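Local structure of phenylacetaldehyde dehydrogenase (Burkholderia cenocepacia, 4O5H) at residues F376-R381 / Q406-V411; P398-D403 / P418-M423; T92-L97 / T147-S152; A136-Y141 / A191-A196. The protein probably oxidises phenylacetaldehyde to phenylacetate with NAD+, as a member of the aldehyde dehydrogenase family. All coordinates share one frame; numbering follows the deposited sequence.

How the contacts relate
Contact 3 opens on helix 91-107, after several earlier helices and strands. Contact 4 opens on helix 124-145, before contact 3 closes in the loop 147-152. The chain then enters the long strand 166-181, and contact 4 closes on helix 187-201. Contacts 3 and 4 therefore cross, with centres about 15 Å apart. They tie the N-terminal helices to a loop and to a helix beside one mixed sheet. Contacts 1 and 2 lie on the opposite side of the chain's centre, at the edge of the other mixed sheet. Contact 1 opens at the end of helix 362-378 and closes at the start of helix 409-412. Contact 2 opens on strand 399-402 and closes on strand 419-425. These two also cross, and they touch.

Contact 1: F376-R381 / Q406-V411; sequences FGEGAR and QAMRVV
E378 and M408 carry this contact, one with a carboxylate and the other with a thioether. E378 OE1 accepts a hydrogen bond from R409 N at 2.9 Å, with an N-H...O angle of 161°. It uses its syn lone pair, on the side of its other oxygen. R409 opens the short helix 409-412, and M408 is its N-cap. A water donates to the same OE1 and accepts from V410 N at 3.0 Å. One carboxylate oxygen thus serves two amides of the first helical turn, one directly and one through water. The start of the helix would be expected to favour the negative charge there. The R409 guanidinium turns away and forms a salt bridge with E413.

Van der Waals packing lies alongside. M408 has CG beside its backbone N (chi1 -65°) and a fully extended chain beyond it. This carries M408 CE to E378 O at 3.4 Å. M408 CB lies 3.6 Å from E378 OE1, so the two side chains run past each other. The apolar pair is M408 SD on A380 CB, at 4.1 Å.

G379 has positive phi and closes a Schellman motif, with G379 N bonded to F376 O at 3.0 Å. The chain then bends into strand 381-384, an edge strand of its sheet within this chain, which pairs with strand 399-402 through R381 and V402. Behind the contact, F376 packs on L401, and V410 and V411 pack on V421 of strand 419-425.

Contact 2: P398-D403 / P418-M423; sequences PTVLVD and PVLVAM
L401 and V419 meet diagonally at the apolar centre, with L401 CD1 4.0 Å from V419 CG1. V419 CG1 lies anti to its own backbone N (chi1 -177°), which brings it to the leucine. On the same face L401 CB also touches V421 CG1 at 4.3 Å. Helix 362-378 covers this face with V368, I372 and F376. On the other face V400 CG1 packs against L420 CD2 at 4.3 Å. Helices 330-343 and 298-310 cover that side through V337, V305 and F310.

Between the faces runs a parallel ladder. T399 pairs with V419, V400 with L420, and L401 with V421. T399 N donates to P418 O, and L420 N to T399 O. The next rungs are L401 N to L420 O at 2.8 Å and A422 N to L401 O at 3.0 Å. The two short strand axes are twisted by 26° relative to each other. They are the two strands of a beta-alpha-beta unit, with helix 409-412 between them in the chain.

The polar edges lie at the strand ends. Past the last direct rung, a water bridges D403 N and A422 O, at 2.8 Å from D403 N. At the other end T399 OG1 is held by E397 O and G386 N. The backbone bonds thus set the register and parallel direction, while the apolar side chains on both faces pack the sheet against its covering helices.

Contact 3: T92-L97 / T147-S152; sequences TDRERL and TKIEGS
T92 begins the contact with a methyl pair. Its CG2 meets T147 CG2 at 3.9 Å, and the two threonines cross at about a right angle. R94 comes next and has two conformers. In the one described here its guanidinium reaches across to a loose contact. I149 CD1 lies beside the rim of that group, roughly level with it, 4.3 Å from R94 NH2. The same nitrogen is hydrogen-bonded to A200 O, and the side chain also rests on W86 of helix 85-88.

The segment 92-97 lies in helix 91-107, while 147-152 is the loop that follows helix 124-145. That loop leads to strand 153-154, which pairs with the long strand 166-181. In aldehyde dehydrogenases such projecting strands form the oligomerisation arm.

E95 makes the polar link. Its CG stands anti to the backbone N (chi1 177°), and the extended chain carries the carboxylate to the loop. T147 OG1 donates to E95 OE2 at 2.9 Å, arriving from above the carboxylate plane, 44° out of it. T147 CG2 touches the same oxygen at 3.5 Å. K148 NZ is bonded chiefly to G144 O, and also donates to T147 OG1 at 3.0 Å, so this hydroxyl both accepts and gives. K148 NZ lies 4.0 Å from E95 OE2, too far for a salt bridge, and a water joins the two charged groups.

Contact 4: A136-Y141 / A191-A196; sequences AQCFRY and AAWKIA
F139 sets its ring obliquely against the small side chains of A192 and A196. Its CE2 touches A192 CB, and CD1 touches A196 CB, each at 3.6 Å. The two alanines are one helical turn apart, so the phenyl group spans a turn of the partner helix. This is near-parallel helix packing. The axes of 136-141 and 191-196 run at 14° to each other and approach to 8.9 Å. Helix 187-201 follows strand 166-181 and lies against the sheet that, by family, belongs to the NAD-binding domain. Helix 124-145 packs on its outer side.

The F139 CG is anti to the carbonyl carbon (chi1 -77°), which swings the ring toward 191-196. I195 CG2 meets the ring at its edge, in plane, 3.9 Å from F139 CE1. I195 also packs on L207 of strand 204-208, while F139 is backed by L101 and I105 of helix 91-107. The ring is buried between helix 187-201 and helix 91-107.

The C138 CB points toward the partner helix and comes within 4.3 Å of A192 CB. Its SG, anti to the backbone N, touches A196 CB at 3.9 Å. The W193 CB points away from 136-141, yet CD1 on its five-membered ring reaches the cysteine in an oblique sulfur-aromatic contact. There C138 SG lies 3.8 Å from W193 CD1.

Contact 1: F376-R381 / Q406-V411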
loop_
_atom_site.group_PDB
_atom_site.type_symbol
_atom_site.label_atom_id
_atom_site.label_comp_id
_atom_site.label_asym_id
_atom_site.label_seq_id
_atom_site.Cartn_x
_atom_site.Cartn_y
_atom_site.Cartn_z
ATOM N N PHE A 376 -35.743 5.822 -12.985
ATOM C CA PHE A 376 -37.090 6.193 -13.413
ATOM C C PHE A 376 -37.886 6.736 -12.235
ATOM O O PHE A 376 -38.504 7.791 -12.333
ATOM C CB PHE A 376 -37.862 5.018 -14.030
ATOM C CG PHE A 376 -37.300 4.513 -15.329
ATOM C CD1 PHE A 376 -36.792 5.390 -16.283
ATOM C CD2 PHE A 376 -37.308 3.146 -15.616
ATOM C CE1 PHE A 376 -36.291 4.918 -17.482
ATOM C CE2 PHE A 376 -36.820 2.676 -16.821
ATOM C CZ PHE A 376 -36.293 3.566 -17.748
ATOM N N GLY A 377 -37.825 6.031 -11.121
ATOM C CA GLY A 377 -38.482 6.462 -9.900
ATOM C C GLY A 377 -38.075 7.855 -9.429
ATOM O O GLY A 377 -38.856 8.538 -8.803
ATOM N N GLU A 378 -36.848 8.278 -9.711
ATOM C CA GLU A 378 -36.380 9.597 -9.280
ATOM C C GLU A 378 -36.541 10.675 -10.338
ATOM O O GLU A 378 -36.217 11.837 -10.079
ATOM C CB GLU A 378 -34.926 9.531 -8.826
ATOM C CG GLU A 378 -34.722 8.679 -7.588
ATOM C CD GLU A 378 -33.315 8.824 -7.012
ATOM O OE1 GLU A 378 -32.396 8.157 -7.407
ATOM O OE2 GLU A 378 -33.138 9.682 -6.147
ATOM N N GLY A 379 -37.050 10.321 -11.512
ATOM C CA GLY A 379 -37.385 11.336 -12.529
ATOM C C GLY A 379 -36.517 11.297 -13.777
ATOM O O GLY A 379 -36.683 12.116 -14.667
ATOM N N ALA A 380 -35.577 10.374 -13.845
ATOM C CA ALA A 380 -34.742 10.230 -15.038
ATOM C C ALA A 380 -35.565 9.627 -16.134
ATOM O O ALA A 380 -36.554 8.943 -15.859
ATOM C CB ALA A 380 -33.551 9.325 -14.744
ATOM N N ARG A 381 -35.172 9.870 -17.370
ATOM C CA ARG A 381 -35.826 9.218 -18.473
ATOM C C ARG A 381 -34.857 8.600 -19.440
ATOM O O ARG A 381 -33.711 9.049 -19.562
ATOM C CB ARG A 381 -36.787 10.158 -19.187
ATOM C CG ARG A 381 -36.200 11.040 -20.235
ATOM C CD ARG A 381 -37.248 11.991 -20.816
ATOM N NE ARG A 381 -36.517 13.110 -21.397
ATOM C CZ ARG A 381 -35.893 13.059 -22.572
ATOM N NH1 ARG A 381 -35.967 11.984 -23.320
ATOM N NH2 ARG A 381 -35.200 14.108 -23.002
ATOM N N GLN A 406 -27.123 15.034 -9.885
ATOM C CA GLN A 406 -26.064 14.460 -9.059
ATOM C C GLN A 406 -26.601 13.771 -7.812
ATOM O O GLN A 406 -25.923 12.920 -7.255
ATOM C CB GLN A 406 -25.020 15.526 -8.667
ATOM C CG GLN A 406 -24.287 16.140 -9.862
ATOM C CD GLN A 406 -23.393 15.141 -10.584
ATOM O OE1 GLN A 406 -23.643 14.783 -11.744
ATOM N NE2 GLN A 406 -22.351 14.664 -9.886
ATOM N N ALA A 407 -27.810 14.107 -7.390
ATOM C CA ALA A 407 -28.388 13.466 -6.211
ATOM C C ALA A 407 -28.930 12.066 -6.464
ATOM O O ALA A 407 -29.222 11.346 -5.521
ATOM C CB ALA A 407 -29.512 14.351 -5.649
ATOM N N MET A 408 -29.140 11.678 -7.707
ATOM C CA MET A 408 -29.830 10.407 -7.956
ATOM C C MET A 408 -28.929 9.217 -7.743
ATOM O O MET A 408 -27.733 9.282 -8.026
ATOM C CB MET A 408 -30.330 10.357 -9.396
ATOM C CG MET A 408 -31.393 11.390 -9.714
ATOM S SD MET A 408 -31.965 11.151 -11.399
ATOM C CE MET A 408 -33.146 12.504 -11.501
ATOM N N ARG A 409 -29.501 8.108 -7.311
ATOM C CA ARG A 409 -28.712 6.855 -7.084
ATOM C C ARG A 409 -27.964 6.388 -8.327
ATOM O O ARG A 409 -26.811 5.997 -8.224
ATOM C CB ARG A 409 -29.596 5.729 -6.619
ATOM C CG ARG A 409 -30.296 6.015 -5.315
ATOM C CD ARG A 409 -30.971 4.771 -4.775
ATOM N NE ARG A 409 -29.965 3.735 -4.587
ATOM C CZ ARG A 409 -30.222 2.440 -4.545
ATOM N NH1 ARG A 409 -31.462 1.996 -4.636
ATOM N NH2 ARG A 409 -29.214 1.576 -4.395
ATOM N N VAL A 410 -28.606 6.474 -9.492
ATOM C CA VAL A 410 -27.948 6.087 -10.750
ATOM C C VAL A 410 -26.730 6.910 -11.094
ATOM O O VAL A 410 -25.855 6.440 -11.793
ATOM C CB VAL A 410 -28.877 6.108 -11.989
ATOM C CG1 VAL A 410 -29.832 4.930 -11.948
ATOM C CG2 VAL A 410 -29.621 7.429 -12.128
ATOM N N VAL A 411 -26.687 8.149 -10.621
ATOM C CA VAL A 411 -25.495 8.961 -10.815
ATOM C C VAL A 411 -24.443 8.698 -9.736
ATOM O O VAL A 411 -23.238 8.739 -10.052
ATOM C CB VAL A 411 -25.830 10.468 -10.885
ATOM C CG1 VAL A 411 -24.598 11.316 -11.123
ATOM C CG2 VAL A 411 -26.859 10.755 -11.996
HETATM O O HOH W 1 -31.599 6.680 -9.375
HETATM O O HOH W 2 -31.315 9.646 -4.543
#

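Contact 2: P398-D403 / P418-M423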
loop_
_atom_site.group_PDB
_atom_site.type_symbol
_atom_site.label_atom_id
_atom_site.label_comp_id
_atom_site.label_asym_id
_atom_site.label_seq_id
_atom_site.Cartn_x
_atom_site.Cartn_y
_atom_site.Cartn_z
ATOM N N PRO A 398 -28.856 -1.885 -23.816
ATOM C CA PRO A 398 -28.031 -0.718 -23.622
ATOM C C PRO A 398 -28.955 0.440 -23.331
ATOM O O PRO A 398 -29.892 0.679 -24.080
ATOM C CB PRO A 398 -27.336 -0.523 -24.963
ATOM C CG PRO A 398 -27.349 -1.860 -25.589
ATOM C CD PRO A 398 -28.615 -2.511 -25.124
ATOM N N THR A 399 -28.674 1.153 -22.250
ATOM C CA THR A 399 -29.573 2.130 -21.710
ATOM C C THR A 399 -28.892 3.479 -21.504
ATOM O O THR A 399 -27.782 3.560 -20.947
ATOM C CB THR A 399 -30.137 1.593 -20.386
ATOM O OG1 THR A 399 -30.865 0.406 -20.668
ATOM C CG2 THR A 399 -31.067 2.566 -19.755
ATOM N N VAL A 400 -29.532 4.540 -21.995
ATOM C CA VAL A 400 -29.033 5.902 -21.810
ATOM C C VAL A 400 -30.089 6.718 -21.085
ATOM O O VAL A 400 -31.226 6.835 -21.560
ATOM C CB VAL A 400 -28.745 6.581 -23.154
ATOM C CG1 VAL A 400 -28.254 8.023 -22.955
ATOM C CG2 VAL A 400 -27.693 5.778 -23.915
ATOM N N LEU A 401 -29.724 7.236 -19.918
ATOM C CA LEU A 401 -30.603 8.026 -19.092
ATOM C C LEU A 401 -30.213 9.484 -19.137
ATOM O O LEU A 401 -29.037 9.831 -18.988
ATOM C CB LEU A 401 -30.562 7.531 -17.648
ATOM C CG LEU A 401 -30.966 6.066 -17.395
ATOM C CD1 LEU A 401 -30.825 5.691 -15.940
ATOM C CD2 LEU A 401 -32.393 5.860 -17.864
ATOM N N VAL A 402 -31.227 10.338 -19.336
ATOM C CA VAL A 402 -31.074 11.788 -19.296
ATOM C C VAL A 402 -32.037 12.392 -18.273
ATOM O O VAL A 402 -32.839 11.693 -17.683
ATOM C CB VAL A 402 -31.296 12.436 -20.673
ATOM C CG1 VAL A 402 -30.285 11.893 -21.662
ATOM C CG2 VAL A 402 -32.717 12.220 -21.174
ATOM N N ASP A 403 -31.917 13.693 -18.056
ATOM C CA ASP A 403 -32.678 14.408 -17.033
ATOM C C ASP A 403 -32.296 13.894 -15.675
ATOM O O ASP A 403 -33.103 13.874 -14.740
ATOM C CB ASP A 403 -34.198 14.291 -17.218
ATOM C CG ASP A 403 -34.698 14.875 -18.539
ATOM O OD1 ASP A 403 -34.027 15.733 -19.118
ATOM O OD2 ASP A 403 -35.790 14.467 -18.961
ATOM N N PRO A 418 -24.735 -1.842 -18.641
ATOM C CA PRO A 418 -24.681 -0.965 -19.798
ATOM C C PRO A 418 -25.665 0.188 -19.639
ATOM O O PRO A 418 -26.604 0.336 -20.433
ATOM C CB PRO A 418 -25.062 -1.894 -20.955
ATOM C CG PRO A 418 -26.011 -2.868 -20.340
ATOM C CD PRO A 418 -25.550 -3.039 -18.900
ATOM N N VAL A 419 -25.397 1.025 -18.648
ATOM C CA VAL A 419 -26.265 2.114 -18.300
ATOM C C VAL A 419 -25.434 3.389 -18.177
ATOM O O VAL A 419 -24.592 3.508 -17.294
ATOM C CB VAL A 419 -26.977 1.845 -16.964
ATOM C CG1 VAL A 419 -27.945 2.955 -16.627
ATOM C CG2 VAL A 419 -27.698 0.490 -16.991
ATOM N N LEU A 420 -25.763 4.352 -19.024
ATOM C CA LEU A 420 -25.140 5.672 -19.033
ATOM C C LEU A 420 -26.076 6.718 -18.417
ATOM O O LEU A 420 -27.277 6.648 -18.617
ATOM C CB LEU A 420 -24.862 6.092 -20.475
ATOM C CG LEU A 420 -24.142 7.431 -20.706
ATOM C CD1 LEU A 420 -22.766 7.446 -20.094
ATOM C CD2 LEU A 420 -24.029 7.725 -22.187
ATOM N N VAL A 421 -25.507 7.653 -17.655
ATOM C CA VAL A 421 -26.226 8.865 -17.283
ATOM C C VAL A 421 -25.504 10.012 -17.988
ATOM O O VAL A 421 -24.277 10.025 -18.024
ATOM C CB VAL A 421 -26.325 9.078 -15.764
ATOM C CG1 VAL A 421 -27.087 7.930 -15.126
ATOM C CG2 VAL A 421 -24.942 9.228 -15.102
ATOM N N ALA A 422 -26.265 10.943 -18.579
ATOM C CA ALA A 422 -25.646 12.005 -19.352
ATOM C C ALA A 422 -26.262 13.360 -19.026
ATOM O O ALA A 422 -27.497 13.511 -19.072
ATOM C CB ALA A 422 -25.811 11.722 -20.831
ATOM N N MET A 423 -25.396 14.338 -18.774
ATOM C CA MET A 423 -25.799 15.699 -18.353
ATOM C C MET A 423 -24.947 16.772 -19.014
ATOM O O MET A 423 -23.793 16.526 -19.345
ATOM C CB MET A 423 -25.649 15.820 -16.830
ATOM C CG MET A 423 -26.674 15.000 -16.031
ATOM S SD MET A 423 -26.054 14.440 -14.413
ATOM C CE MET A 423 -25.028 13.086 -14.929
HETATM O O HOH W 3 -29.599 15.107 -18.719
#

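Contact 3: T92-L97 / T147-S152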
loop_
_atom_site.group_PDB
_atom_site.type_symbol
_atom_site.label_atom_id
_atom_site.label_comp_id
_atom_site.label_asym_id
_atom_site.label_seq_id
_atom_site.Cartn_x
_atom_site.Cartn_y
_atom_site.Cartn_z
ATOM N N THR A 92 16.819 -15.728 -15.236
ATOM C CA THR A 92 16.653 -16.234 -16.588
ATOM C C THR A 92 15.748 -17.460 -16.688
ATOM O O THR A 92 15.137 -17.682 -17.733
ATOM C CB THR A 92 18.016 -16.518 -17.232
ATOM O OG1 THR A 92 18.863 -17.248 -16.329
ATOM C CG2 THR A 92 18.727 -15.216 -17.542
ATOM N N ASP A 93 15.658 -18.258 -15.635
ATOM C CA ASP A 93 14.709 -19.385 -15.611
ATOM C C ASP A 93 13.269 -18.857 -15.563
ATOM O O ASP A 93 12.396 -19.324 -16.282
ATOM C CB ASP A 93 14.952 -20.326 -14.405
ATOM C CG ASP A 93 16.299 -21.019 -14.424
ATOM O OD1 ASP A 93 16.849 -21.313 -15.512
ATOM O OD2 ASP A 93 16.844 -21.249 -13.334
ATOM N N ARG A 94 13.017 -17.883 -14.696
ATOM C CA ARG A 94 11.687 -17.328 -14.575
ATOM C C ARG A 94 11.267 -16.672 -15.910
ATOM O O ARG A 94 10.150 -16.842 -16.378
ATOM C CB ARG A 94 11.614 -16.301 -13.424
ATOM C CG ARG A 94 12.102 -16.831 -12.072
ATOM C CD ARG A 94 11.604 -16.033 -10.864
ATOM N NE ARG A 94 11.892 -14.604 -10.925
ATOM C CZ ARG A 94 12.985 -14.012 -10.416
ATOM N NH1 ARG A 94 13.918 -14.752 -9.794
ATOM N NH2 ARG A 94 13.160 -12.668 -10.532
ATOM N N GLU A 95 12.195 -15.953 -16.514
ATOM C CA GLU A 95 11.981 -15.297 -17.798
ATOM C C GLU A 95 11.583 -16.331 -18.846
ATOM O O GLU A 95 10.560 -16.165 -19.533
ATOM C CB GLU A 95 13.278 -14.564 -18.193
ATOM C CG GLU A 95 13.270 -13.873 -19.541
ATOM C CD GLU A 95 14.648 -13.266 -19.808
ATOM O OE1 GLU A 95 15.615 -14.031 -20.009
ATOM O OE2 GLU A 95 14.737 -12.003 -19.794
ATOM N N ARG A 96 12.364 -17.405 -18.931
ATOM C CA ARG A 96 12.166 -18.421 -19.959
ATOM C C ARG A 96 10.783 -19.046 -19.829
ATOM O O ARG A 96 10.036 -19.170 -20.819
ATOM C CB ARG A 96 13.236 -19.500 -19.877
ATOM C CG ARG A 96 13.072 -20.571 -20.961
ATOM C CD ARG A 96 14.102 -21.642 -20.933
ATOM N NE ARG A 96 15.469 -21.142 -21.141
ATOM C CZ ARG A 96 16.109 -20.951 -22.315
ATOM N NH1 ARG A 96 15.512 -21.080 -23.486
ATOM N NH2 ARG A 96 17.375 -20.562 -22.293
ATOM N N LEU A 97 10.439 -19.431 -18.610
ATOM C CA LEU A 97 9.168 -20.125 -18.365
ATOM C C LEU A 97 7.961 -19.213 -18.697
ATOM O O LEU A 97 6.973 -19.661 -19.261
ATOM C CB LEU A 97 9.066 -20.626 -16.932
ATOM C CG LEU A 97 10.076 -21.722 -16.553
ATOM C CD1 LEU A 97 10.045 -21.940 -15.055
ATOM C CD2 LEU A 97 9.755 -23.011 -17.254
ATOM N N THR A 147 14.485 -10.273 -15.436
ATOM C CA THR A 147 15.922 -10.106 -15.442
ATOM C C THR A 147 16.378 -8.669 -15.178
ATOM O O THR A 147 17.573 -8.425 -15.190
ATOM C CB THR A 147 16.536 -10.569 -16.784
ATOM O OG1 THR A 147 15.751 -10.068 -17.857
ATOM C CG2 THR A 147 16.522 -12.128 -16.842
ATOM N N LYS A 148 15.439 -7.755 -14.897
ATOM C CA LYS A 148 15.721 -6.331 -14.866
ATOM C C LYS A 148 15.228 -5.652 -13.588
ATOM O O LYS A 148 15.022 -4.429 -13.562
ATOM C CB LYS A 148 15.096 -5.702 -16.083
ATOM C CG LYS A 148 15.686 -6.225 -17.388
ATOM C CD LYS A 148 14.892 -5.800 -18.577
ATOM C CE LYS A 148 15.361 -6.505 -19.859
ATOM N NZ LYS A 148 15.062 -7.969 -19.822
ATOM N N ILE A 149 15.049 -6.419 -12.529
ATOM C CA ILE A 149 14.644 -5.829 -11.248
ATOM C C ILE A 149 15.933 -5.361 -10.564
ATOM O O ILE A 149 16.813 -6.176 -10.339
ATOM C CB ILE A 149 13.901 -6.842 -10.411
ATOM C CG1 ILE A 149 12.563 -7.141 -11.084
ATOM C CG2 ILE A 149 13.609 -6.300 -9.006
ATOM C CD1 ILE A 149 12.027 -8.497 -10.754
ATOM N N GLU A 150 16.052 -4.051 -10.290
ATOM C CA GLU A 150 17.290 -3.495 -9.783
ATOM C C GLU A 150 17.093 -2.779 -8.461
ATOM O O GLU A 150 16.130 -2.107 -8.283
ATOM C CB GLU A 150 17.955 -2.617 -10.822
ATOM C CG GLU A 150 18.344 -3.434 -12.037
ATOM C CD GLU A 150 19.093 -2.687 -13.117
ATOM O OE1 GLU A 150 19.287 -1.431 -13.007
ATOM O OE2 GLU A 150 19.442 -3.364 -14.143
ATOM N N GLY A 151 17.977 -3.047 -7.485
ATOM C CA GLY A 151 18.058 -2.212 -6.276
ATOM C C GLY A 151 18.971 -1.026 -6.521
ATOM O O GLY A 151 19.364 -0.794 -7.664
ATOM N N SER A 152 19.265 -0.264 -5.469
ATOM C CA SER A 152 20.093 0.930 -5.548
ATOM C C SER A 152 21.333 0.835 -4.686
ATOM O O SER A 152 21.293 0.263 -3.611
ATOM C CB SER A 152 19.319 2.134 -5.037
ATOM O OG SER A 152 18.119 2.312 -5.761
HETATM O O HOH W 4 13.891 -10.131 -21.549
#

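Contact 4: A136-Y141 / A191-A196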
loop_
_atom_site.group_PDB
_atom_site.type_symbol
_atom_site.label_atom_id
_atom_site.label_comp_id
_atom_site.label_asym_id
_atom_site.label_seq_id
_atom_site.Cartn_x
_atom_site.Cartn_y
_atom_site.Cartn_z
ATOM N N ALA A 136 -1.750 -12.936 -22.842
ATOM C CA ALA A 136 -0.465 -13.404 -23.334
ATOM C C ALA A 136 0.595 -12.317 -23.279
ATOM O O ALA A 136 1.724 -12.552 -22.830
ATOM C CB ALA A 136 -0.592 -13.962 -24.754
ATOM N N GLN A 137 0.256 -11.123 -23.750
ATOM C CA GLN A 137 1.233 -10.055 -23.743
ATOM C C GLN A 137 1.630 -9.651 -22.328
ATOM O O GLN A 137 2.746 -9.219 -22.123
ATOM C CB GLN A 137 0.754 -8.804 -24.519
ATOM C CG GLN A 137 0.629 -9.029 -26.003
ATOM C CD GLN A 137 1.969 -9.027 -26.748
ATOM O OE1 GLN A 137 3.053 -9.090 -26.156
ATOM N NE2 GLN A 137 1.881 -9.029 -28.059
ATOM N N CYS A 138 0.706 -9.755 -21.365
ATOM C CA CYS A 138 1.037 -9.431 -19.993
ATOM C C CYS A 138 2.120 -10.375 -19.482
ATOM O O CYS A 138 3.103 -9.932 -18.924
ATOM C CB CYS A 138 -0.181 -9.533 -19.088
ATOM S SG CYS A 138 0.155 -8.995 -17.394
ATOM N N PHE A 139 1.966 -11.693 -19.711
ATOM C CA PHE A 139 3.026 -12.623 -19.355
ATOM C C PHE A 139 4.342 -12.329 -20.082
ATOM O O PHE A 139 5.399 -12.417 -19.491
ATOM C CB PHE A 139 2.600 -14.075 -19.589
ATOM C CG PHE A 139 1.663 -14.617 -18.518
ATOM C CD1 PHE A 139 2.158 -14.908 -17.253
ATOM C CD2 PHE A 139 0.308 -14.768 -18.774
ATOM C CE1 PHE A 139 1.312 -15.368 -16.252
ATOM C CE2 PHE A 139 -0.558 -15.252 -17.778
ATOM C CZ PHE A 139 -0.050 -15.537 -16.515
ATOM N N ARG A 140 4.271 -11.979 -21.361
ATOM C CA ARG A 140 5.504 -11.705 -22.123
ATOM C C ARG A 140 6.200 -10.425 -21.605
ATOM O O ARG A 140 7.427 -10.412 -21.366
ATOM C CB ARG A 140 5.208 -11.581 -23.636
ATOM C CG ARG A 140 6.470 -11.332 -24.469
ATOM C CD ARG A 140 6.207 -11.515 -25.940
ATOM N NE ARG A 140 5.811 -12.869 -26.264
ATOM C CZ ARG A 140 4.644 -13.216 -26.804
ATOM N NH1 ARG A 140 3.712 -12.325 -27.094
ATOM N NH2 ARG A 140 4.383 -14.500 -27.070
ATOM N N TYR A 141 5.408 -9.355 -21.438
ATOM C CA TYR A 141 5.945 -8.069 -20.947
ATOM C C TYR A 141 6.624 -8.277 -19.583
ATOM O O TYR A 141 7.794 -7.900 -19.374
ATOM C CB TYR A 141 4.842 -7.030 -20.886
ATOM C CG TYR A 141 5.235 -5.727 -20.217
ATOM C CD1 TYR A 141 5.857 -4.731 -20.918
ATOM C CD2 TYR A 141 5.058 -5.551 -18.847
ATOM C CE1 TYR A 141 6.251 -3.555 -20.295
ATOM C CE2 TYR A 141 5.471 -4.395 -18.207
ATOM C CZ TYR A 141 6.050 -3.390 -18.951
ATOM O OH TYR A 141 6.474 -2.230 -18.307
ATOM N N ALA A 191 -6.595 -12.618 -14.241
ATOM C CA ALA A 191 -5.728 -13.663 -13.697
ATOM C C ALA A 191 -4.292 -13.384 -14.113
ATOM O O ALA A 191 -3.352 -13.494 -13.303
ATOM C CB ALA A 191 -6.168 -15.045 -14.184
ATOM N N ALA A 192 -4.116 -13.047 -15.381
ATOM C CA ALA A 192 -2.786 -12.726 -15.891
ATOM C C ALA A 192 -2.200 -11.505 -15.190
ATOM O O ALA A 192 -1.020 -11.509 -14.802
ATOM C CB ALA A 192 -2.826 -12.508 -17.383
ATOM N N TRP A 193 -3.007 -10.463 -15.026
ATOM C CA TRP A 193 -2.514 -9.271 -14.356
ATOM C C TRP A 193 -1.998 -9.561 -12.943
ATOM O O TRP A 193 -1.054 -8.932 -12.518
ATOM C CB TRP A 193 -3.585 -8.230 -14.241
ATOM C CG TRP A 193 -3.904 -7.566 -15.494
ATOM C CD1 TRP A 193 -3.440 -7.845 -16.735
ATOM C CD2 TRP A 193 -4.817 -6.514 -15.641
ATOM N NE1 TRP A 193 -4.014 -7.023 -17.649
ATOM C CE2 TRP A 193 -4.851 -6.173 -16.994
ATOM C CE3 TRP A 193 -5.557 -5.749 -14.726
ATOM C CZ2 TRP A 193 -5.630 -5.129 -17.482
ATOM C CZ3 TRP A 193 -6.327 -4.699 -15.196
ATOM C CH2 TRP A 193 -6.372 -4.415 -16.578
ATOM N N LYS A 194 -2.600 -10.491 -12.232
ATOM C CA LYS A 194 -2.163 -10.798 -10.859
ATOM C C LYS A 194 -1.026 -11.787 -10.851
ATOM O O LYS A 194 -0.151 -11.726 -10.005
ATOM C CB LYS A 194 -3.275 -11.436 -10.037
ATOM C CG LYS A 194 -4.584 -10.685 -9.961
ATOM C CD LYS A 194 -4.480 -9.387 -9.254
ATOM C CE LYS A 194 -5.851 -8.938 -8.761
ATOM N NZ LYS A 194 -5.896 -7.455 -8.798
ATOM N N ILE A 195 -1.078 -12.774 -11.717
ATOM C CA ILE A 195 -0.088 -13.863 -11.667
ATOM C C ILE A 195 1.253 -13.425 -12.289
ATOM O O ILE A 195 2.298 -13.760 -11.769
ATOM C CB ILE A 195 -0.627 -15.120 -12.400
ATOM C CG1 ILE A 195 -1.811 -15.705 -11.630
ATOM C CG2 ILE A 195 0.457 -16.185 -12.570
ATOM C CD1 ILE A 195 -2.544 -16.787 -12.412
ATOM N N ALA A 196 1.205 -12.690 -13.415
ATOM C CA ALA A 196 2.438 -12.431 -14.164
ATOM C C ALA A 196 3.503 -11.673 -13.346
ATOM O O ALA A 196 4.649 -12.078 -13.313
ATOM C CB ALA A 196 2.175 -11.778 -15.496
#